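Local atomic coordinates of XRE family transcriptional regulator (Pseudomonas putida, PDB entry 6F8H), a protein that probably serves as the HigA-type antitoxin GraA, countering the toxin GraT and, through its helix-turn-helix domain, binding DNA as a transcriptional regulator. Residues G11-P17 with F83-T87. Sequence-based numbering, arbitrary orientation.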
# COMPACT_ATOMS: atom_id res chain seq x y z
N GLY A 11 -15.69 -7.60 10.22
CA GLY A 11 -15.94 -6.79 11.40
C GLY A 11 -16.07 -5.31 11.06
O GLY A 11 -17.13 -4.89 10.60
N MET A 12 -15.02 -4.51 11.27
CA MET A 12 -15.17 -3.09 10.93
C MET A 12 -15.15 -2.93 9.41
O MET A 12 -14.37 -3.59 8.72
CB MET A 12 -14.09 -2.24 11.60
CG MET A 12 -14.64 -1.45 12.79
SD MET A 12 -13.39 -0.71 13.85
CE MET A 12 -14.36 -0.37 15.33
N ARG A 13 -16.02 -2.08 8.90
CA ARG A 13 -16.19 -1.90 7.46
C ARG A 13 -14.91 -1.34 6.83
O ARG A 13 -14.35 -0.38 7.33
CB ARG A 13 -17.37 -0.96 7.18
CG ARG A 13 -17.65 -0.71 5.71
CD ARG A 13 -18.90 0.15 5.55
NE ARG A 13 -18.75 1.46 6.17
CZ ARG A 13 -18.30 2.54 5.53
NH1 ARG A 13 -17.96 2.45 4.25
NH2 ARG A 13 -18.18 3.69 6.17
N PRO A 14 -14.43 -1.97 5.74
CA PRO A 14 -13.31 -1.40 5.00
C PRO A 14 -13.63 0.02 4.53
O PRO A 14 -14.71 0.24 3.99
CB PRO A 14 -13.15 -2.34 3.80
CG PRO A 14 -13.76 -3.62 4.24
CD PRO A 14 -14.85 -3.28 5.22
N ILE A 15 -12.71 0.96 4.74
CA ILE A 15 -12.91 2.33 4.26
C ILE A 15 -12.02 2.66 3.06
O ILE A 15 -10.81 2.84 3.19
CB ILE A 15 -12.62 3.35 5.37
CG1 ILE A 15 -13.39 2.99 6.63
CG2 ILE A 15 -12.96 4.75 4.88
CD1 ILE A 15 -14.92 2.99 6.43
N HIS A 16 -12.63 2.75 1.88
CA HIS A 16 -11.85 3.13 0.70
C HIS A 16 -11.40 4.60 0.79
O HIS A 16 -12.17 5.46 1.20
CB HIS A 16 -12.66 2.89 -0.57
CG HIS A 16 -11.83 2.86 -1.81
ND1 HIS A 16 -11.40 4.00 -2.44
CD2 HIS A 16 -11.33 1.82 -2.52
CE1 HIS A 16 -10.67 3.68 -3.50
NE2 HIS A 16 -10.62 2.36 -3.57
N PRO A 17 -10.15 4.88 0.41
CA PRO A 17 -9.67 6.27 0.39
C PRO A 17 -10.60 7.20 -0.37
O PRO A 17 -10.73 8.36 -0.01
CB PRO A 17 -8.30 6.16 -0.31
CG PRO A 17 -7.84 4.76 -0.00
CD PRO A 17 -9.10 3.92 0.01
N PHE A 83 -7.47 -0.29 3.96
CA PHE A 83 -8.58 -0.80 3.17
C PHE A 83 -8.24 -2.14 2.56
O PHE A 83 -9.04 -3.08 2.63
CB PHE A 83 -8.98 0.19 2.08
CG PHE A 83 -9.93 -0.38 1.06
CD1 PHE A 83 -11.31 -0.37 1.29
CD2 PHE A 83 -9.46 -0.91 -0.13
CE1 PHE A 83 -12.18 -0.88 0.35
CE2 PHE A 83 -10.32 -1.42 -1.06
CZ PHE A 83 -11.69 -1.41 -0.83
N ASP A 84 -7.06 -2.23 1.94
CA ASP A 84 -6.62 -3.47 1.31
C ASP A 84 -6.46 -4.63 2.30
O ASP A 84 -6.78 -5.78 1.99
CB ASP A 84 -5.30 -3.23 0.57
CG ASP A 84 -5.49 -2.41 -0.69
OD1 ASP A 84 -6.57 -2.51 -1.32
OD2 ASP A 84 -4.57 -1.65 -1.06
N LEU A 85 -5.96 -4.32 3.49
CA LEU A 85 -5.77 -5.33 4.52
C LEU A 85 -7.12 -5.82 5.04
O LEU A 85 -7.39 -7.02 5.09
CB LEU A 85 -4.94 -4.76 5.66
CG LEU A 85 -4.67 -5.68 6.85
CD1 LEU A 85 -3.89 -6.90 6.40
CD2 LEU A 85 -3.90 -4.95 7.96
N ARG A 86 -7.98 -4.88 5.41
CA ARG A 86 -9.30 -5.22 5.91
C ARG A 86 -10.04 -6.08 4.87
O ARG A 86 -10.70 -7.06 5.22
CB ARG A 86 -10.08 -3.95 6.25
CG ARG A 86 -11.41 -4.19 6.96
CD ARG A 86 -11.22 -4.65 8.40
NE ARG A 86 -12.23 -5.63 8.76
CZ ARG A 86 -11.96 -6.89 9.07
NH1 ARG A 86 -10.71 -7.32 9.11
NH2 ARG A 86 -12.95 -7.73 9.37
N THR A 87 -9.87 -5.74 3.60
CA THR A 87 -10.49 -6.50 2.52
C THR A 87 -9.94 -7.92 2.41
O THR A 87 -10.71 -8.88 2.34
CB THR A 87 -10.34 -5.77 1.17
OG1 THR A 87 -11.00 -4.51 1.23
CG2 THR A 87 -10.96 -6.59 0.04
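The ring of F83, on the long helix 73-99, meets H16 in a T-shaped arrangement: the imidazole turns its CD2 edge toward one phenyl face, with the planes at 73° and the centroids 4.8 Å apart. Above that same face H16 CB makes a CH-pi contact. P14 comes in obliquely, its CB 3.7 Å from F83 CD1, and its CG rests against the aliphatic start of the R86 side chain, 3.6 Å from R86 CG. Farther out, R86 takes hold of the backbone. Its NE donates to M12 O over 3.0 Å; the acceptor lies in the guanidinium plane and the donor in the carbonyl plane, although the N-H...O angle is a bent 141°. The chain turns at its second torsion (chi2 72°), just past the CG that lies on P14, and this swings NE to that carbonyl.

Behind these contacts lie further bonds. T87 OG1 covers the centre of the other phenyl face while its hydroxyl is spent on F83 O, at 2.8 Å, so F83 O receives both T87 N and T87 OG1, from opposite faces of its carbonyl plane. H16 stands at the N-cap of helix 17-29, where its ND1 is hydrogen-bonded to G18 N; this bond helps set the turn of the imidazole, with CD2 directed at F83. R86 NH1 is engaged in a salt bridge with E89, one turn along the same helix.

The loop leading into helix 17-29 is thus laid against helix 73-99 by chemistry that changes with distance from the start of helix 17-29: aromatic and proline packing close by, then one charged side chain holding the main-chain carbonyl of M12. G11 and M12 are poorly ordered, and a single hydrogen bond joins the two segments, so the outer part is probably held less firmly than the aromatic part.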